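Local coordinates for protein amidase, hydantoinase/carbamoylase family (PDB 5TP4) that probably hydrolyses the carbamoyl group of N-carbamoyl-L-amino acids with two zinc ions per subunit, as a member of the peptidase M20 family, at residues N72-R77 and A150-A155; G90-T95 and G365-L370; I212-G217 and E344-A349; L255-I260 and F291-R296; A262-R267 and V303-R308. One frame throughout, in Å; residues are numbered along the deposited sequence.

Contact 1 (N72-R77 and A150-A155); sequences NLFARR and AVFTGA. With EDO (1,2-ethanediol), chain U.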
# COMPACT_ATOMS: atom_id res chain seq x y z
N ASN B 72 -17.74 35.71 0.82
CA ASN B 72 -16.73 36.14 1.78
C ASN B 72 -17.39 37.15 2.72
O ASN B 72 -18.12 38.03 2.26
CB ASN B 72 -15.53 36.78 1.09
CG ASN B 72 -14.72 35.79 0.25
OD1 ASN B 72 -14.48 34.65 0.65
ND2 ASN B 72 -14.25 36.25 -0.91
N LEU B 73 -17.18 36.97 4.02
CA LEU B 73 -17.92 37.70 5.06
C LEU B 73 -17.00 38.75 5.67
O LEU B 73 -15.98 38.40 6.27
CB LEU B 73 -18.42 36.73 6.13
CG LEU B 73 -19.31 37.21 7.29
CD1 LEU B 73 -20.57 37.96 6.81
CD2 LEU B 73 -19.73 36.00 8.11
N PHE B 74 -17.36 40.03 5.52
CA PHE B 74 -16.54 41.16 5.95
C PHE B 74 -17.24 41.99 7.01
O PHE B 74 -18.38 42.40 6.83
CB PHE B 74 -16.27 42.10 4.78
CG PHE B 74 -15.37 41.50 3.75
CD1 PHE B 74 -15.91 40.76 2.70
CD2 PHE B 74 -13.99 41.66 3.84
CE1 PHE B 74 -15.07 40.20 1.76
CE2 PHE B 74 -13.15 41.11 2.87
CZ PHE B 74 -13.69 40.36 1.85
N ALA B 75 -16.53 42.29 8.08
CA ALA B 75 -17.01 43.23 9.10
C ALA B 75 -16.09 44.44 9.08
O ALA B 75 -14.85 44.30 9.07
CB ALA B 75 -17.01 42.58 10.49
N ARG B 76 -16.68 45.64 9.10
CA ARG B 76 -15.94 46.87 8.87
C ARG B 76 -15.98 47.77 10.10
O ARG B 76 -17.05 48.01 10.66
CB ARG B 76 -16.53 47.61 7.68
CG ARG B 76 -16.05 49.05 7.50
CD ARG B 76 -14.68 49.15 6.88
NE ARG B 76 -14.43 50.55 6.53
CZ ARG B 76 -13.72 50.96 5.49
NH1 ARG B 76 -13.16 50.07 4.67
NH2 ARG B 76 -13.57 52.26 5.29
N ARG B 77 -14.81 48.29 10.49
CA ARG B 77 -14.68 49.33 11.51
C ARG B 77 -13.93 50.50 10.88
O ARG B 77 -12.71 50.42 10.70
CB ARG B 77 -13.93 48.82 12.74
CG ARG B 77 -13.86 49.82 13.90
CD ARG B 77 -13.14 49.15 15.07
NE ARG B 77 -13.39 49.80 16.36
CZ ARG B 77 -12.64 50.76 16.89
NH1 ARG B 77 -11.60 51.26 16.22
NH2 ARG B 77 -12.93 51.22 18.10
N ALA B 150 -8.94 32.84 -2.95
CA ALA B 150 -8.50 32.77 -4.35
C ALA B 150 -9.37 33.63 -5.27
O ALA B 150 -8.86 34.26 -6.20
CB ALA B 150 -8.50 31.32 -4.84
N VAL B 151 -10.69 33.65 -5.04
CA VAL B 151 -11.55 34.52 -5.85
C VAL B 151 -11.27 35.98 -5.54
O VAL B 151 -11.15 36.81 -6.44
CB VAL B 151 -13.04 34.17 -5.66
CG1 VAL B 151 -13.95 35.18 -6.40
CG2 VAL B 151 -13.31 32.76 -6.20
N PHE B 152 -11.13 36.32 -4.25
CA PHE B 152 -10.80 37.69 -3.86
C PHE B 152 -9.53 38.20 -4.53
O PHE B 152 -9.47 39.36 -5.00
CB PHE B 152 -10.66 37.77 -2.34
CG PHE B 152 -10.38 39.15 -1.83
CD1 PHE B 152 -11.42 39.99 -1.48
CD2 PHE B 152 -9.06 39.59 -1.65
CE1 PHE B 152 -11.16 41.28 -0.98
CE2 PHE B 152 -8.80 40.88 -1.15
CZ PHE B 152 -9.84 41.70 -0.83
N THR B 153 -8.48 37.37 -4.60
CA THR B 153 -7.22 37.81 -5.18
C THR B 153 -7.16 37.68 -6.69
O THR B 153 -6.16 38.09 -7.29
CB THR B 153 -6.03 37.04 -4.57
OG1 THR B 153 -6.12 35.64 -4.90
CG2 THR B 153 -5.99 37.22 -3.06
N GLY B 154 -8.19 37.14 -7.33
CA GLY B 154 -8.17 36.97 -8.77
C GLY B 154 -7.50 35.70 -9.26
O GLY B 154 -7.36 35.51 -10.48
N ALA B 155 -7.07 34.82 -8.35
CA ALA B 155 -6.41 33.58 -8.74
C ALA B 155 -7.41 32.57 -9.29
O ALA B 155 -7.04 31.71 -10.10
CB ALA B 155 -5.64 33.01 -7.54
C1 EDO U . -18.01 51.93 12.70
O1 EDO U . -17.07 51.12 13.43
C2 EDO U . -18.56 51.10 11.55
O2 EDO U . -17.60 51.17 10.50
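Asn72, just before strand 73-77, and Phe152, in the last turn of helix 147-153, bring the two backbones closest, with 8.3 Å between their CA atoms. Here the last turn of a helix packs on a sheet strand in the zinc-bearing domain of the M20 fold, where strand 73-77 lies between strands 64-67 and 129-133 and runs antiparallel to both. With no hydrogen bond across the segments, the evidence for the contact is apolar. Phe74 CZ comes to 3.9 Å from Phe152 CE1 and about as near to its CD1, and the rings are inclined to each other without a regular stack. In both residues CB leaves the backbone toward the other segment; the Phe152 ring is carried on with CG anti to its own amide nitrogen (chi1 -177°). The Phe152 ring also meets that of Trp134 edge-to-face, so it has two aromatic neighbours.

Asn72 approaches from the other end of Phe152: its ND2 lies 4.2 Å from Phe152 CB, with amide and ring planes 72° apart. The polar work of this amide is done elsewhere, since OD1 accepts from Thr135 N and ND2 donates to Gly148 O, tying the start of the strand both to the loop after strand 129-133 and to the helix. Past Phe152 the helix stops in a Schellman motif, for which Gly154 adopts a positive phi of 85°. Of the motif's two bonds, Ala155 N to Ala150 O is weak, and Gly154 N reaches Val151 O at 3.1 Å.

Contact 2 (G90-T95 and G365-L370); sequences GSHLDT and GHDAIL. With ZN (zinc ion), chain P.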
# COMPACT_ATOMS: atom_id res chain seq x y z
N GLY B 90 -7.99 38.26 8.97
CA GLY B 90 -8.84 37.21 8.43
C GLY B 90 -8.45 35.83 8.90
O GLY B 90 -7.37 35.60 9.45
N SER B 91 -9.39 34.91 8.68
CA SER B 91 -9.16 33.47 8.66
C SER B 91 -10.46 32.86 8.13
O SER B 91 -11.03 33.41 7.18
CB SER B 91 -8.76 32.94 10.04
OG SER B 91 -8.07 31.69 9.89
N HIS B 92 -10.96 31.76 8.71
CA HIS B 92 -12.16 31.13 8.17
C HIS B 92 -12.96 30.42 9.24
O HIS B 92 -12.38 29.81 10.15
CB HIS B 92 -11.79 30.12 7.08
CG HIS B 92 -11.01 28.95 7.58
ND1 HIS B 92 -11.60 27.75 7.91
CD2 HIS B 92 -9.68 28.81 7.83
CE1 HIS B 92 -10.67 26.91 8.33
NE2 HIS B 92 -9.50 27.53 8.30
N LEU B 93 -14.28 30.46 9.10
CA LEU B 93 -15.17 29.80 10.05
C LEU B 93 -15.56 28.40 9.61
O LEU B 93 -16.00 27.62 10.45
CB LEU B 93 -16.44 30.64 10.26
CG LEU B 93 -16.18 31.95 11.02
CD1 LEU B 93 -17.43 32.84 10.96
CD2 LEU B 93 -15.78 31.68 12.48
N ASP B 94 -15.38 28.06 8.34
CA ASP B 94 -15.76 26.72 7.91
C ASP B 94 -14.71 25.68 8.35
O ASP B 94 -13.58 26.01 8.72
CB ASP B 94 -15.98 26.67 6.38
CG ASP B 94 -14.68 26.78 5.57
OD1 ASP B 94 -14.00 27.83 5.64
OD2 ASP B 94 -14.37 25.81 4.83
N THR B 95 -15.12 24.41 8.32
CA THR B 95 -14.30 23.33 8.89
C THR B 95 -14.22 22.16 7.93
O THR B 95 -14.97 22.05 6.96
CB THR B 95 -14.88 22.80 10.22
OG1 THR B 95 -16.12 22.11 9.95
CG2 THR B 95 -15.15 23.96 11.20
N GLY B 365 -1.51 25.11 4.08
CA GLY B 365 -2.14 26.22 3.40
C GLY B 365 -3.04 27.03 4.31
O GLY B 365 -3.60 26.52 5.29
N HIS B 366 -3.14 28.32 4.01
CA HIS B 366 -4.03 29.24 4.70
C HIS B 366 -4.48 30.26 3.68
O HIS B 366 -3.81 30.47 2.66
CB HIS B 366 -3.35 29.98 5.85
CG HIS B 366 -2.79 29.06 6.88
ND1 HIS B 366 -3.60 28.31 7.71
CD2 HIS B 366 -1.52 28.70 7.14
CE1 HIS B 366 -2.84 27.55 8.48
NE2 HIS B 366 -1.57 27.76 8.15
N ASP B 367 -5.58 30.94 3.99
CA ASP B 367 -5.96 32.07 3.14
C ASP B 367 -4.83 33.09 3.02
O ASP B 367 -4.70 33.72 1.96
CB ASP B 367 -7.20 32.72 3.72
CG ASP B 367 -8.43 31.81 3.61
OD1 ASP B 367 -8.82 31.44 2.47
OD2 ASP B 367 -9.01 31.46 4.68
N ALA B 368 -4.03 33.27 4.08
CA ALA B 368 -2.88 34.18 4.00
C ALA B 368 -1.96 33.87 2.83
O ALA B 368 -1.34 34.78 2.28
CB ALA B 368 -2.07 34.13 5.30
N ILE B 369 -1.82 32.59 2.46
CA ILE B 369 -0.96 32.22 1.32
C ILE B 369 -1.42 32.92 0.05
O ILE B 369 -0.60 33.48 -0.73
CB ILE B 369 -0.95 30.70 1.14
CG1 ILE B 369 -0.31 30.03 2.35
CG2 ILE B 369 -0.19 30.35 -0.17
CD1 ILE B 369 1.13 30.42 2.59
N LEU B 370 -2.73 32.88 -0.21
CA LEU B 370 -3.28 33.53 -1.39
C LEU B 370 -3.16 35.04 -1.28
O LEU B 370 -2.82 35.71 -2.27
CB LEU B 370 -4.75 33.15 -1.57
CG LEU B 370 -5.12 31.79 -2.18
CD1 LEU B 370 -4.85 31.75 -3.67
CD2 LEU B 370 -4.43 30.59 -1.45
ZN ZN P . -7.26 26.76 9.02
O HOH W 1 -6.30 28.30 7.39
O HOH W 2 -6.73 25.03 7.65
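At the zinc site, His92, just after strand 87-91, packs beside Asp367 of helix 367-372. His92 NE2 binds the metal at 2.5 Å; two waters and His198 are its other ligands. The side chains of His92 and Asp367 cross at about a right angle, with ring and carboxylate planes 73° apart, and no hydrogen bond joins them. Asp367 OD2 lies 3.9 Å from His92 CB and 3.8 Å from Ser91 O, so this is van der Waals contact beside the metal. The other carboxylate oxygen, OD1, is hydrogen-bonded to Ser149 OG.

In the M20 fold, metal ligands sit at the ends of sheet strands, and Asp94 is placed to steady one of them, though only through weak bonds. His92 ND1 is directed at Asp94, with a weak bond to Asp94 O at 2.8 Å; the CG of His92 is wedged between its own backbone N and carbonyl carbon (chi1 65°), which swings the ring this way. Asp94 accepts the amides of Glu137 and Glu138, residues seen to bind zinc in this protein, though not in this chain.

His366 joins through solvent: its ND1 is hydrogen-bonded to water 1 at 2.7 Å, and that water reaches the zinc at 2.4 Å.

Contact 3 (I212-G217 and E344-A349); sequences IGIVTG and ELVARA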
# COMPACT_ATOMS: atom_id res chain seq x y z
N ILE B 212 4.96 32.60 20.44
CA ILE B 212 4.64 33.32 19.21
C ILE B 212 5.47 32.76 18.05
O ILE B 212 6.70 32.85 18.07
CB ILE B 212 4.89 34.82 19.34
CG1 ILE B 212 4.10 35.40 20.53
CG2 ILE B 212 4.52 35.55 17.98
CD1 ILE B 212 2.55 35.27 20.37
N GLY B 213 4.79 32.21 17.04
CA GLY B 213 5.47 31.89 15.81
C GLY B 213 5.40 33.08 14.87
O GLY B 213 4.31 33.51 14.49
N ILE B 214 6.55 33.65 14.54
CA ILE B 214 6.66 34.76 13.58
C ILE B 214 6.71 34.11 12.20
O ILE B 214 7.75 33.63 11.77
CB ILE B 214 7.90 35.62 13.85
CG1 ILE B 214 7.85 36.24 15.25
CG2 ILE B 214 8.01 36.76 12.80
CD1 ILE B 214 9.23 36.59 15.79
N VAL B 215 5.58 34.08 11.49
CA VAL B 215 5.50 33.22 10.31
C VAL B 215 6.16 33.92 9.14
O VAL B 215 5.85 35.07 8.83
CB VAL B 215 4.04 32.84 9.99
CG1 VAL B 215 4.04 31.79 8.92
CG2 VAL B 215 3.33 32.28 11.23
N THR B 216 7.05 33.21 8.44
CA THR B 216 7.83 33.85 7.40
C THR B 216 7.23 33.70 6.00
O THR B 216 7.56 34.51 5.12
CB THR B 216 9.27 33.33 7.41
OG1 THR B 216 9.30 31.92 7.18
CG2 THR B 216 9.88 33.57 8.77
N GLY B 217 6.36 32.73 5.80
CA GLY B 217 5.85 32.43 4.47
C GLY B 217 5.45 30.98 4.41
O GLY B 217 5.44 30.27 5.41
N GLU B 344 7.84 41.98 10.36
CA GLU B 344 8.60 42.71 11.38
C GLU B 344 7.67 43.31 12.44
O GLU B 344 8.06 43.42 13.60
CB GLU B 344 9.46 43.79 10.72
CG GLU B 344 10.22 44.69 11.68
CD GLU B 344 11.00 45.78 10.95
OE1 GLU B 344 11.72 45.41 10.01
OE2 GLU B 344 10.87 46.98 11.28
N LEU B 345 6.44 43.70 12.06
CA LEU B 345 5.53 44.21 13.08
C LEU B 345 5.14 43.11 14.06
O LEU B 345 4.98 43.36 15.26
CB LEU B 345 4.26 44.77 12.42
CG LEU B 345 4.49 46.00 11.53
CD1 LEU B 345 3.17 46.45 10.91
CD2 LEU B 345 5.13 47.17 12.31
N VAL B 346 4.92 41.89 13.55
CA VAL B 346 4.62 40.76 14.41
C VAL B 346 5.76 40.52 15.39
O VAL B 346 5.54 40.36 16.60
CB VAL B 346 4.34 39.51 13.56
CG1 VAL B 346 4.19 38.26 14.44
CG2 VAL B 346 3.07 39.71 12.75
N ALA B 347 6.99 40.50 14.87
CA ALA B 347 8.16 40.30 15.72
C ALA B 347 8.26 41.39 16.77
O ALA B 347 8.50 41.10 17.95
CB ALA B 347 9.42 40.26 14.85
N ARG B 348 8.08 42.65 16.37
CA ARG B 348 8.26 43.73 17.33
C ARG B 348 7.21 43.65 18.43
O ARG B 348 7.50 43.97 19.59
CB ARG B 348 8.19 45.10 16.63
CG ARG B 348 9.32 45.39 15.65
CD ARG B 348 9.12 46.80 15.01
NE ARG B 348 10.26 47.19 14.19
CZ ARG B 348 11.33 47.83 14.66
NH1 ARG B 348 11.41 48.18 15.95
NH2 ARG B 348 12.33 48.12 13.85
N ALA B 349 5.97 43.27 18.08
CA ALA B 349 4.95 43.15 19.11
C ALA B 349 5.30 42.04 20.08
O ALA B 349 5.19 42.21 21.31
CB ALA B 349 3.57 42.91 18.49
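Ile214 and Ala347 mark the closest backbone approach, 6.1 Å between their CA atoms, where strand 212-217 passes under helix 344-349. The two short axes come within 8.3 Å and run nearly antiparallel, at 167° between their N-to-C directions.

Three aliphatic pairs fill the interface, and Ile214 takes part in two of them. Its CD1 reaches 3.8 Å from Ala347 CB and almost as close to Ala347 CA, so the methyl end of the isoleucine lies against the helix backbone itself. The extension comes from the torsions: CG1 stands beside the backbone N (chi1 -61°) and the chain then runs on nearly straight (chi2 156°), carrying CD1 out toward the helix. Further down the same side chain, Ile214 CG1 lies 4.3 Å from Val346 CG1. That valine methyl also faces Ile212 CG2, more loosely, at 4.5 Å, so Val346 touches two residues that project from the same face of the strand.

Such near-alignment of a helix with the strand it covers is the usual mode of alpha/beta packing. Here helix 340-353 lies on the large mixed sheet where strand 212-229 has a parallel neighbour in 357-362 and an antiparallel one in 377-382. Val346 extends onto the latter through Ala378 and Val380, while Ile212 also meets Val407 of helix 398-416. On the helix side facing away from the strand, Arg348 NE and NH2 both point to Glu344 OE2, one turn earlier; Glu344 has alternate conformers and a crystal neighbour, so this salt bridge is doubtful.

Contact 4 (L255-I260 and F291-R296); sequences LELERI and FTVDLR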
# COMPACT_ATOMS: atom_id res chain seq x y z
N LEU B 255 15.28 5.15 1.37
CA LEU B 255 16.38 5.54 2.24
C LEU B 255 17.32 6.52 1.54
O LEU B 255 17.95 7.36 2.20
CB LEU B 255 17.09 4.27 2.74
CG LEU B 255 16.22 3.35 3.63
CD1 LEU B 255 17.06 2.30 4.39
CD2 LEU B 255 15.37 4.14 4.66
N GLU B 256 17.41 6.45 0.20
CA GLU B 256 18.11 7.50 -0.54
C GLU B 256 17.41 8.83 -0.35
O GLU B 256 18.06 9.87 -0.18
CB GLU B 256 18.18 7.18 -2.03
CG GLU B 256 18.99 5.96 -2.39
CD GLU B 256 20.49 6.16 -2.22
OE1 GLU B 256 20.98 7.31 -2.33
OE2 GLU B 256 21.17 5.13 -2.00
N LEU B 257 16.09 8.83 -0.38
CA LEU B 257 15.35 10.06 -0.17
C LEU B 257 15.63 10.62 1.22
O LEU B 257 15.85 11.82 1.39
CB LEU B 257 13.86 9.80 -0.37
CG LEU B 257 12.95 10.99 -0.03
CD1 LEU B 257 13.39 12.19 -0.88
CD2 LEU B 257 11.46 10.64 -0.24
N GLU B 258 15.63 9.74 2.24
CA GLU B 258 15.96 10.19 3.59
C GLU B 258 17.34 10.84 3.64
O GLU B 258 17.52 11.88 4.29
CB GLU B 258 15.88 8.99 4.55
CG GLU B 258 15.67 9.39 5.96
CD GLU B 258 15.35 8.18 6.83
OE1 GLU B 258 15.82 7.07 6.50
OE2 GLU B 258 14.61 8.36 7.80
N ARG B 259 18.32 10.28 2.92
CA ARG B 259 19.66 10.87 2.91
C ARG B 259 19.67 12.22 2.19
O ARG B 259 20.31 13.16 2.65
CB ARG B 259 20.65 9.91 2.26
CG ARG B 259 22.00 10.57 1.94
CD ARG B 259 22.88 9.74 1.01
NE ARG B 259 22.24 9.50 -0.28
CZ ARG B 259 22.23 10.37 -1.28
NH1 ARG B 259 22.82 11.54 -1.14
NH2 ARG B 259 21.63 10.06 -2.43
N ILE B 260 18.97 12.32 1.06
CA ILE B 260 18.90 13.59 0.33
C ILE B 260 18.30 14.68 1.21
O ILE B 260 18.83 15.80 1.28
CB ILE B 260 18.12 13.40 -0.98
CG1 ILE B 260 18.95 12.56 -1.95
CG2 ILE B 260 17.73 14.75 -1.60
CD1 ILE B 260 18.16 11.95 -3.08
N PHE B 291 4.70 4.56 -5.18
CA PHE B 291 4.60 5.34 -3.96
C PHE B 291 4.60 6.81 -4.34
O PHE B 291 4.97 7.17 -5.45
CB PHE B 291 5.73 5.00 -2.99
CG PHE B 291 7.11 5.20 -3.53
CD1 PHE B 291 7.75 4.19 -4.23
CD2 PHE B 291 7.81 6.37 -3.27
CE1 PHE B 291 9.07 4.36 -4.70
CE2 PHE B 291 9.12 6.55 -3.73
CZ PHE B 291 9.75 5.54 -4.43
N THR B 292 4.14 7.65 -3.41
CA THR B 292 4.11 9.09 -3.64
C THR B 292 5.21 9.75 -2.82
O THR B 292 5.64 9.23 -1.79
CB THR B 292 2.76 9.72 -3.28
OG1 THR B 292 2.48 9.55 -1.88
CG2 THR B 292 1.65 9.11 -4.12
N VAL B 293 5.67 10.90 -3.29
CA VAL B 293 6.64 11.70 -2.55
C VAL B 293 6.08 13.11 -2.42
O VAL B 293 5.67 13.71 -3.41
CB VAL B 293 8.02 11.75 -3.23
CG1 VAL B 293 8.94 12.58 -2.41
CG2 VAL B 293 8.61 10.34 -3.35
N ASP B 294 6.08 13.63 -1.19
CA ASP B 294 5.82 15.03 -0.90
C ASP B 294 7.15 15.65 -0.52
O ASP B 294 7.77 15.23 0.47
CB ASP B 294 4.77 15.14 0.22
CG ASP B 294 4.50 16.57 0.68
OD1 ASP B 294 5.42 17.23 1.19
OD2 ASP B 294 3.31 16.99 0.61
N LEU B 295 7.61 16.63 -1.30
CA LEU B 295 8.89 17.32 -1.08
C LEU B 295 8.64 18.77 -0.72
O LEU B 295 7.82 19.43 -1.36
CB LEU B 295 9.76 17.33 -2.34
CG LEU B 295 10.42 16.08 -2.86
CD1 LEU B 295 11.26 16.49 -4.09
CD2 LEU B 295 11.30 15.48 -1.78
N ARG B 296 9.35 19.29 0.28
CA ARG B 296 9.20 20.68 0.68
C ARG B 296 10.55 21.34 0.88
O ARG B 296 11.52 20.69 1.27
CB ARG B 296 8.43 20.83 1.98
CG ARG B 296 7.26 19.91 2.05
CD ARG B 296 6.00 20.66 2.23
NE ARG B 296 4.82 19.83 1.98
CZ ARG B 296 3.59 20.21 2.25
NH1 ARG B 296 3.37 21.42 2.81
NH2 ARG B 296 2.58 19.41 1.95
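Within segment 255-260, Leu257 makes the contact, touching both Val293 and Leu295 here, in the smaller M20 domain, where helices pack on an antiparallel sheet and which in this family commonly mediates dimerisation. Its CB points at strand 288-297 but remains about 6.0 Å from Val293 CG1, too far to touch. With chi1 at 174°, CG is placed anti to the backbone N and the chain heads for the sheet; CG is still about 4.9 Å from Val293 CG1, so the two methyls make the contact. CD2 meets Val293 CG1 tip to tip at 3.9 Å. CD1 lies 4.0 Å from Leu295 CD2, coming at that side chain on a slant; Leu295 does not start out toward the helix, yet its end bends nearer. Leu257 and Leu295 share a further neighbour in Ala270 of strand 269-277, so the helix rests on two adjacent strands.

The helix flank turned from the strand reaches the dimer partner: Leu255 packs on Leu255 of the second subunit, and Glu258 forms a salt bridge to Arg321 of that subunit. Beneath the sheet, Asp294 points away from the helix and is gripped side-on by Arg296. Both carboxylate oxygens use their syn lone pairs; OD2 also accepts from Trp223 NE1. The two bonds are nearly straight, Arg296 NE reaching Asp294 OD1 at 2.8 Å and Arg296 NH2 reaching Asp294 OD2 with an angle of 171° at the hydrogen.

Contact 5 (A262-R267 and V303-R308); sequences AGHAPR and VDAMER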
# COMPACT_ATOMS: atom_id res chain seq x y z
N ALA B 262 18.24 14.81 4.49
CA ALA B 262 19.21 15.10 5.54
C ALA B 262 20.27 16.09 5.06
O ALA B 262 20.74 16.93 5.84
CB ALA B 262 19.85 13.80 6.02
N GLY B 263 20.65 16.01 3.79
CA GLY B 263 21.60 16.96 3.22
C GLY B 263 21.04 18.36 3.04
O GLY B 263 21.82 19.28 2.81
N HIS B 264 19.72 18.53 3.13
CA HIS B 264 19.09 19.83 3.00
C HIS B 264 18.49 20.34 4.29
O HIS B 264 17.62 21.20 4.27
CB HIS B 264 18.01 19.80 1.92
CG HIS B 264 18.56 19.68 0.54
ND1 HIS B 264 18.80 20.78 -0.26
CD2 HIS B 264 18.93 18.60 -0.19
CE1 HIS B 264 19.29 20.38 -1.42
NE2 HIS B 264 19.39 19.07 -1.40
N ALA B 265 18.93 19.79 5.41
CA ALA B 265 18.42 20.20 6.70
C ALA B 265 18.85 21.63 7.02
O ALA B 265 19.96 22.05 6.68
CB ALA B 265 18.93 19.24 7.77
N PRO B 266 17.99 22.40 7.71
CA PRO B 266 16.72 21.94 8.27
C PRO B 266 15.51 22.22 7.39
O PRO B 266 14.41 21.77 7.72
CB PRO B 266 16.63 22.74 9.56
CG PRO B 266 17.16 24.07 9.17
CD PRO B 266 18.33 23.74 8.22
N ARG B 267 15.69 22.95 6.30
CA ARG B 267 14.53 23.46 5.58
C ARG B 267 13.89 22.44 4.64
O ARG B 267 12.71 22.59 4.30
CB ARG B 267 14.92 24.70 4.78
CG ARG B 267 15.32 25.86 5.67
CD ARG B 267 15.80 27.03 4.84
NE ARG B 267 15.79 28.27 5.63
CZ ARG B 267 16.04 29.48 5.14
NH1 ARG B 267 16.32 29.62 3.85
NH2 ARG B 267 15.99 30.54 5.93
N VAL B 303 14.03 22.97 -3.58
CA VAL B 303 13.15 21.80 -3.68
C VAL B 303 13.34 21.14 -5.04
O VAL B 303 13.34 19.91 -5.15
CB VAL B 303 11.67 22.14 -3.35
CG1 VAL B 303 10.90 22.74 -4.55
CG2 VAL B 303 10.95 20.91 -2.87
N ASP B 304 13.57 21.93 -6.09
CA ASP B 304 13.87 21.34 -7.39
C ASP B 304 15.18 20.56 -7.35
O ASP B 304 15.31 19.49 -7.96
CB ASP B 304 13.92 22.44 -8.46
CG ASP B 304 12.55 22.99 -8.80
OD1 ASP B 304 11.54 22.35 -8.43
OD2 ASP B 304 12.47 24.07 -9.44
N ALA B 305 16.17 21.07 -6.60
CA ALA B 305 17.43 20.35 -6.48
C ALA B 305 17.23 19.02 -5.77
O ALA B 305 17.83 18.01 -6.16
CB ALA B 305 18.45 21.21 -5.73
N MET B 306 16.40 19.01 -4.72
CA MET B 306 16.06 17.75 -4.06
C MET B 306 15.42 16.78 -5.05
O MET B 306 15.75 15.59 -5.06
CB MET B 306 15.14 18.03 -2.86
CG MET B 306 15.78 18.90 -1.81
SD MET B 306 14.54 19.42 -0.56
CE MET B 306 14.09 17.81 0.05
N GLU B 307 14.50 17.28 -5.89
CA GLU B 307 13.86 16.42 -6.89
C GLU B 307 14.88 15.81 -7.83
O GLU B 307 14.85 14.61 -8.13
CB GLU B 307 12.82 17.21 -7.69
CG GLU B 307 12.18 16.33 -8.74
CD GLU B 307 11.15 17.02 -9.56
OE1 GLU B 307 10.43 17.88 -9.01
OE2 GLU B 307 11.06 16.68 -10.76
N ARG B 308 15.77 16.65 -8.38
CA ARG B 308 16.75 16.13 -9.32
C ARG B 308 17.70 15.14 -8.65
O ARG B 308 18.11 14.15 -9.27
CB ARG B 308 17.52 17.27 -9.98
CG ARG B 308 16.65 18.11 -10.91
CD ARG B 308 17.48 19.08 -11.78
NE ARG B 308 18.49 19.84 -11.02
CZ ARG B 308 18.23 20.96 -10.36
NH1 ARG B 308 17.01 21.45 -10.36
NH2 ARG B 308 19.19 21.58 -9.67
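His264 and Met306 carry this contact, and their CA atoms, 8.0 Å apart, are the nearest between loop 262-267 and helix 303-308. The leading interaction is CH-pi. Met306 CG sits over the middle of the His264 imidazole, 3.5 Å from the ring centroid and just 9° off the normal; all five ring atoms are accordingly at similar distances from it. A sulfur-aromatic contact is added on the same face, with Met306 SD 4.5 Å from the centroid of the His264 ring and 22° from its normal. The bend of the methionine at its last torsion (chi3 61°) affects only the terminal methyl, whereas the CG and SD that face the ring belong to the extended part of the chain. The two side chains lie alongside each other, running in opposite senses.

A looser van der Waals contact is Ala305 CB, 4.5 Å from His264 CE1, at the limit of contact. No hydrogen bond crosses between the segments; what joins them is packing.

Within the loop the backbone makes a type I turn from Ala262 to Ala265 that follows on helix 246-262, closed by a weak bond of Ala265 N to Ala262 O, and a cis peptide before Pro266 comes next. Met306 further touches His297 of strand 288-297. The whole is a helix-to-strand connection closing over the neighbouring helix 300-321, in the two-layer alpha/beta domain that M20 enzymes carry beside the zinc-binding one.

In the fold
Contacts 1, 2 and 3 belong to the zinc-binding part of the chain, contacts 4 and 5 to the smaller domain, with the centres of contacts 1 and 4 about 37 Å apart. Contacts 1 and 2 touch, because Leu370 of helix 367-372 packs on Ala150, Thr153 and Ala155. Contacts 4 and 5 also touch: helix 303-308 lies against the end of strand 291-296 through Val303 and Met306. Contact 2, nearest the chain's centre, is polar and metal-bound; contacts 3 and 4 are buried aliphatic helix-on-sheet packing. Contact 1 is aromatic, and contact 5, partly exposed, rests on a methionine-imidazole face. Along the chain, contacts 3, 4 and 5 are nested inside the loop contact 2 closes.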